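Galactofuranose-binding protein YtfQ (Escherichia coli, PDB 2VK2) binds alpha- and beta-galactofuranose in the periplasm and serves as the solute-binding component of the YtfQRT-YjfF ABC transporter. Local coordinates at residues Ser8-Glu13 with Ala65-Thr70; Gly168-Ser173 with Ala197-Met202. All coordinates share one frame; numbering follows the deposited sequence. Where two conformers were deposited one is given.

Contact 1: Ser8-Glu13 with Ala65-Thr70. With GZL (beta-D-galactofuranose), chain B.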
loop_
_atom_site.group_PDB
_atom_site.type_symbol
_atom_site.label_atom_id
_atom_site.label_comp_id
_atom_site.label_asym_id
_atom_site.label_seq_id
_atom_site.Cartn_x
_atom_site.Cartn_y
_atom_site.Cartn_z
ATOM N N SER A 8 -0.329 9.478 13.201
ATOM C CA SER A 8 -0.634 10.294 12.036
ATOM C C SER A 8 -0.877 9.366 10.852
ATOM O O SER A 8 0.063 8.820 10.269
ATOM C CB SER A 8 0.499 11.270 11.721
ATOM O OG SER A 8 0.203 11.991 10.538
ATOM N N GLN A 9 -2.155 9.193 10.526
ATOM C CA GLN A 9 -2.617 8.321 9.457
ATOM C C GLN A 9 -2.783 9.154 8.181
ATOM O O GLN A 9 -3.116 10.339 8.248
ATOM C CB GLN A 9 -3.944 7.675 9.906
ATOM C CG GLN A 9 -4.627 6.696 8.950
ATOM C CD GLN A 9 -3.727 5.560 8.504
ATOM O OE1 GLN A 9 -2.692 5.791 7.890
ATOM N NE2 GLN A 9 -4.136 4.322 8.781
ATOM N N VAL A 10 -2.531 8.539 7.027
ATOM C CA VAL A 10 -2.598 9.238 5.737
ATOM C C VAL A 10 -4.015 9.716 5.450
ATOM O O VAL A 10 -4.231 10.847 5.009
ATOM C CB VAL A 10 -2.146 8.315 4.576
ATOM C CG1 VAL A 10 -2.349 8.997 3.221
ATOM C CG2 VAL A 10 -0.701 7.888 4.754
ATOM N N GLY A 11 -4.972 8.833 5.707
ATOM C CA GLY A 11 -6.371 9.067 5.383
ATOM C C GLY A 11 -7.087 7.737 5.280
ATOM O O GLY A 11 -6.761 6.800 6.001
ATOM N N SER A 12 -8.058 7.656 4.376
ATOM C CA SER A 12 -8.842 6.436 4.175
ATOM C C SER A 12 -9.073 6.213 2.684
ATOM O O SER A 12 -10.189 5.917 2.253
ATOM C CB SER A 12 -10.176 6.545 4.919
ATOM O OG SER A 12 -10.900 7.679 4.479
ATOM N N GLU A 13 -8.007 6.348 1.901
ATOM C CA GLU A 13 -8.107 6.321 0.443
ATOM C C GLU A 13 -8.430 4.936 -0.117
ATOM O O GLU A 13 -8.970 4.832 -1.220
ATOM C CB GLU A 13 -6.834 6.890 -0.213
ATOM C CG GLU A 13 -5.573 6.016 -0.139
ATOM C CD GLU A 13 -4.876 6.016 1.216
ATOM O OE1 GLU A 13 -5.292 6.753 2.137
ATOM O OE2 GLU A 13 -3.896 5.256 1.354
ATOM N N ALA A 65 2.318 7.082 9.197
ATOM C CA ALA A 65 2.307 6.468 7.873
ATOM C C ALA A 65 2.617 7.601 6.901
ATOM O O ALA A 65 1.736 8.392 6.584
ATOM C CB ALA A 65 0.949 5.847 7.582
ATOM N N PRO A 66 3.891 7.730 6.482
ATOM C CA PRO A 66 4.284 8.938 5.747
ATOM C C PRO A 66 3.759 8.958 4.314
ATOM O O PRO A 66 4.128 8.104 3.516
ATOM C CB PRO A 66 5.817 8.873 5.765
ATOM C CG PRO A 66 6.129 7.431 5.861
ATOM C CD PRO A 66 5.027 6.811 6.676
ATOM N N VAL A 67 2.915 9.936 3.990
ATOM C CA VAL A 67 2.216 9.917 2.702
ATOM C C VAL A 67 3.201 9.905 1.528
ATOM O O VAL A 67 3.010 9.158 0.563
ATOM C CB VAL A 67 1.192 11.078 2.572
ATOM C CG1 VAL A 67 1.871 12.441 2.661
ATOM C CG2 VAL A 67 0.390 10.944 1.282
ATOM N N VAL A 68 4.252 10.718 1.630
ATOM C CA VAL A 68 5.354 10.723 0.667
ATOM C C VAL A 68 6.674 10.562 1.421
ATOM O O VAL A 68 6.703 10.677 2.643
ATOM C CB VAL A 68 5.373 12.017 -0.175
ATOM C CG1 VAL A 68 4.088 12.144 -0.986
ATOM C CG2 VAL A 68 5.586 13.245 0.709
ATOM N N ALA A 69 7.755 10.297 0.694
ATOM C CA ALA A 69 9.039 9.950 1.316
ATOM C C ALA A 69 9.876 11.160 1.734
ATOM O O ALA A 69 10.761 11.035 2.588
ATOM C CB ALA A 69 9.848 9.066 0.387
ATOM N N THR A 70 9.595 12.311 1.126
ATOM C CA THR A 70 10.385 13.528 1.297
ATOM C C THR A 70 9.771 14.451 2.341
ATOM O O THR A 70 8.584 14.351 2.647
ATOM C CB THR A 70 10.444 14.315 -0.031
ATOM O OG1 THR A 70 9.109 14.542 -0.503
ATOM C CG2 THR A 70 11.224 13.542 -1.082
HETATM C C6 GZL B . 0.883 0.111 1.589
HETATM C C5 GZL B . 0.475 1.365 1.311
HETATM C C4 GZL B . -0.631 1.696 0.326
HETATM C C3 GZL B . -1.589 0.644 -0.161
HETATM C C2 GZL B . -2.832 1.102 -0.117
HETATM O O6 GZL B . 1.877 -0.124 2.451
HETATM O O5 GZL B . 1.127 2.398 1.855
HETATM O O4 GZL B . -1.500 2.695 0.876
HETATM O O3 GZL B . -1.192 -0.529 -0.644
HETATM C C1 GZL B . -2.864 2.446 0.518
HETATM O O2 GZL B . -3.953 0.506 -0.526
HETATM O O1 GZL B . -3.323 3.447 -0.384
#

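Contact 2: Gly168-Ser173 with Ala197-Met202. With GZL (beta-D-galactofuranose), chain B.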
loop_
_atom_site.group_PDB
_atom_site.type_symbol
_atom_site.label_atom_id
_atom_site.label_comp_id
_atom_site.label_asym_id
_atom_site.label_seq_id
_atom_site.Cartn_x
_atom_site.Cartn_y
_atom_site.Cartn_z
ATOM N N GLY A 168 -3.217 6.854 -10.053
ATOM C CA GLY A 168 -4.634 6.786 -9.730
ATOM C C GLY A 168 -4.901 7.097 -8.266
ATOM O O GLY A 168 -5.958 6.750 -7.744
ATOM N N ASP A 169 -3.927 7.718 -7.596
ATOM C CA ASP A 169 -4.074 8.207 -6.214
ATOM C C ASP A 169 -4.422 7.127 -5.175
ATOM O O ASP A 169 -4.882 7.449 -4.080
ATOM C CB ASP A 169 -5.125 9.330 -6.144
ATOM C CG ASP A 169 -4.825 10.489 -7.082
ATOM O OD1 ASP A 169 -3.694 10.579 -7.601
ATOM O OD2 ASP A 169 -5.736 11.316 -7.297
ATOM N N PHE A 170 -4.203 5.857 -5.517
ATOM C CA PHE A 170 -4.560 4.719 -4.659
ATOM C C PHE A 170 -6.075 4.580 -4.376
ATOM O O PHE A 170 -6.462 3.861 -3.455
ATOM C CB PHE A 170 -3.777 4.765 -3.323
ATOM C CG PHE A 170 -2.372 4.196 -3.387
ATOM C CD1 PHE A 170 -2.109 2.984 -4.016
ATOM C CD2 PHE A 170 -1.323 4.846 -2.742
ATOM C CE1 PHE A 170 -0.828 2.453 -4.033
ATOM C CE2 PHE A 170 -0.036 4.320 -2.767
ATOM C CZ PHE A 170 0.206 3.117 -3.404
ATOM N N THR A 171 -6.924 5.236 -5.169
ATOM C CA THR A 171 -8.375 5.157 -4.957
ATOM C C THR A 171 -9.097 4.435 -6.088
ATOM O O THR A 171 -8.650 4.419 -7.233
ATOM C CB THR A 171 -9.033 6.545 -4.792
ATOM O OG1 THR A 171 -9.001 7.252 -6.034
ATOM C CG2 THR A 171 -8.332 7.359 -3.717
ATOM N N ARG A 172 -10.238 3.853 -5.742
ATOM C CA ARG A 172 -11.100 3.193 -6.714
ATOM C C ARG A 172 -11.628 4.183 -7.753
ATOM O O ARG A 172 -11.598 3.903 -8.955
ATOM C CB ARG A 172 -12.262 2.501 -5.990
ATOM C CG ARG A 172 -13.014 1.489 -6.827
ATOM C CD ARG A 172 -14.025 0.713 -5.993
ATOM N NE ARG A 172 -13.395 -0.162 -5.001
ATOM C CZ ARG A 172 -14.040 -1.093 -4.294
ATOM N NH1 ARG A 172 -15.344 -1.291 -4.459
ATOM N NH2 ARG A 172 -13.379 -1.839 -3.420
ATOM N N SER A 173 -12.083 5.345 -7.288
ATOM C CA SER A 173 -12.687 6.336 -8.178
ATOM C C SER A 173 -11.683 6.892 -9.189
ATOM O O SER A 173 -11.988 6.985 -10.379
ATOM C CB SER A 173 -13.329 7.473 -7.377
ATOM O OG SER A 173 -12.384 8.121 -6.546
ATOM N N ALA A 197 -1.958 -2.325 -11.300
ATOM C CA ALA A 197 -2.310 -1.261 -10.370
ATOM C C ALA A 197 -1.532 -1.441 -9.080
ATOM O O ALA A 197 -1.440 -2.545 -8.544
ATOM C CB ALA A 197 -3.800 -1.260 -10.100
ATOM N N HIS A 198 -0.978 -0.346 -8.569
ATOM C CA HIS A 198 -0.184 -0.401 -7.341
ATOM C C HIS A 198 -1.005 -0.762 -6.107
ATOM O O HIS A 198 -0.439 -1.167 -5.102
ATOM C CB HIS A 198 0.553 0.914 -7.117
ATOM C CG HIS A 198 1.633 1.169 -8.116
ATOM N ND1 HIS A 198 2.497 2.234 -8.006
ATOM C CD2 HIS A 198 2.001 0.493 -9.231
ATOM C CE1 HIS A 198 3.339 2.216 -9.024
ATOM N NE2 HIS A 198 3.066 1.168 -9.778
ATOM N N ASN A 199 -2.328 -0.625 -6.179
ATOM C CA ASN A 199 -3.194 -1.269 -5.198
ATOM C C ASN A 199 -4.438 -1.876 -5.831
ATOM O O ASN A 199 -4.811 -1.530 -6.953
ATOM C CB ASN A 199 -3.525 -0.353 -3.996
ATOM C CG ASN A 199 -4.592 0.700 -4.285
ATOM O OD1 ASN A 199 -4.939 0.978 -5.426
ATOM N ND2 ASN A 199 -5.091 1.321 -3.221
ATOM N N ASP A 200 -5.050 -2.808 -5.105
ATOM C CA ASP A 200 -6.274 -3.471 -5.555
ATOM C C ASP A 200 -7.392 -2.482 -5.860
ATOM O O ASP A 200 -8.093 -2.634 -6.853
ATOM C CB ASP A 200 -6.810 -4.438 -4.492
ATOM C CG ASP A 200 -5.941 -5.668 -4.288
ATOM O OD1 ASP A 200 -5.173 -6.082 -5.187
ATOM O OD2 ASP A 200 -6.059 -6.243 -3.196
ATOM N N ASP A 201 -7.573 -1.485 -4.995
ATOM C CA ASP A 201 -8.685 -0.543 -5.150
ATOM C C ASP A 201 -8.673 0.142 -6.513
ATOM O O ASP A 201 -9.706 0.220 -7.173
ATOM C CB ASP A 201 -8.696 0.504 -4.028
ATOM C CG ASP A 201 -9.328 -0.015 -2.745
ATOM O OD1 ASP A 201 -9.184 -1.216 -2.440
ATOM O OD2 ASP A 201 -9.969 0.787 -2.036
ATOM N N MET A 202 -7.508 0.618 -6.944
ATOM C CA MET A 202 -7.392 1.229 -8.270
ATOM C C MET A 202 -7.771 0.245 -9.376
ATOM O O MET A 202 -8.437 0.626 -10.335
ATOM C CB MET A 202 -5.983 1.772 -8.513
ATOM C CG MET A 202 -5.703 3.071 -7.780
ATOM S SD MET A 202 -4.108 3.799 -8.190
ATOM C CE MET A 202 -2.994 2.465 -7.750
HETATM C C6 GZL B . 0.883 0.111 1.589
HETATM C C5 GZL B . 0.475 1.365 1.311
HETATM C C4 GZL B . -0.631 1.696 0.326
HETATM C C3 GZL B . -1.589 0.644 -0.161
HETATM C C2 GZL B . -2.832 1.102 -0.117
HETATM O O6 GZL B . 1.877 -0.124 2.451
HETATM O O5 GZL B . 1.127 2.398 1.855
HETATM O O4 GZL B . -1.500 2.695 0.876
HETATM O O3 GZL B . -1.192 -0.529 -0.644
HETATM C C1 GZL B . -2.864 2.446 0.518
HETATM O O2 GZL B . -3.953 0.506 -0.526
HETATM O O1 GZL B . -3.323 3.447 -0.384
HETATM O O HOH W 1 -10.651 3.469 -2.919
#

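Contact 1: Ser8-Glu13 with Ala65-Thr70
Ser-8 and Val-10 meet Ala-65 and Val-67 in a small buried contact between the end of strand 4-9 with the loop that follows it and the loop after the neighbouring parallel strand 61-64. It lies in one lobe of a periplasmic sugar-binding protein, at the strand ends that face the ligand. One backbone bond continues the sheet pairing: Ala-65 N donates to Ser-8 O at 3.0 Å, with an N-H...O angle of 171°. Beyond it the contact is mostly apolar. Val-10 supplies both of its methyls. CG1 stands anti to the backbone N (chi1 174°) and meets Val-67 CG2 at 3.9 Å, the two side chains crossing at about a right angle. CG2 lies 3.9 Å from Ala-65 CB and also sits against Ala-65 O, which accepts from Gln-47. Gln-9 folds back at chi2, and Val-10 N donates to Gln-9 OE1 at 2.9 Å, lying in the plane of that side-chain carbonyl, on a lone pair. The same OE1 accepts from Arg-17, a sugar-binding residue. Further along, Glu-13 reaches the galactofuranose: GZL O1 donates to Glu-13 OE2 at 2.6 Å. OE2 also forms a salt bridge with Arg-17, and OE1 accepts from Gln-42. An alanine in place of Glu-13 would probably leave the sugar O1 without this acceptor and Arg-17 without its carboxylate mate. The chemistry thus divides by position: mostly apolar packing and one backbone bond join the strand end and the loop, while a carboxylate held at both oxygens meets the sugar hydroxyl.

Contact 2: Gly168-Ser173 with Ala197-Met202
Asn-199 ND2 donates to Phe-170 O at 2.9 Å and to the sugar, GZL O2, at 3.0 Å. The bond to the sugar is nearly straight, at 174°. The donor to Phe-170 O sits above that carbonyl plane. On the other branch of the amide, OD1 accepts from Met-202 N at 3.0 Å, so Asn-199 is the N-cap of helix 200-212. In the one conformer of Asp-201 described here, of two deposited, a water accepts from Arg-172 N and donates to Asp-201 OD2. The Arg-172 guanidinium forms its salt bridge with Asp-231.

Packing surrounds these bonds. The Phe-170 ring carries GZL C4 over one face, 4.0 Å above its plane and offset toward the rim. Asn-199 CG lies at the ring edge, 3.4 Å from Phe-170 CD1, with the amide plane turned 58° from the ring. Met-202 bends at chi3 (-58°), bringing CE to 3.9 Å from Phe-170 CD1, while SD rests against the Gly-168 to Phe-170 backbone, part of a type I' turn. With oxygen and nitrogen both engaged, the amide is fixed in rotation. Polar bonds thus combine with an aromatic face against the sugar, as is common in carbohydrate-binding proteins.

Contact 1 and contact 2 belong to different lobes, one built on the parallel sheet that includes strand 4-9 and the other on the mixed sheet that includes strand 194-197. Their centres are 15 Å apart, and the galactofuranose lies between them. They also touch directly: Glu-13 CG packs on Phe-170 CB at 3.9 Å, and Glu-13 O lies 3.6 Å from Thr-171 CG2. The two share the sugar O1, which is bonded to Glu-13 of contact 1 and packs 3.2 Å from Phe-170 CG of contact 2. O2 goes to Asn-199. Asp-90, Arg-91, Arg-146 and Asp-227 add further hydrogen bonds to the sugar. This two-sided grip is consistent with the closed, ligand-bound form of a periplasmic binding protein.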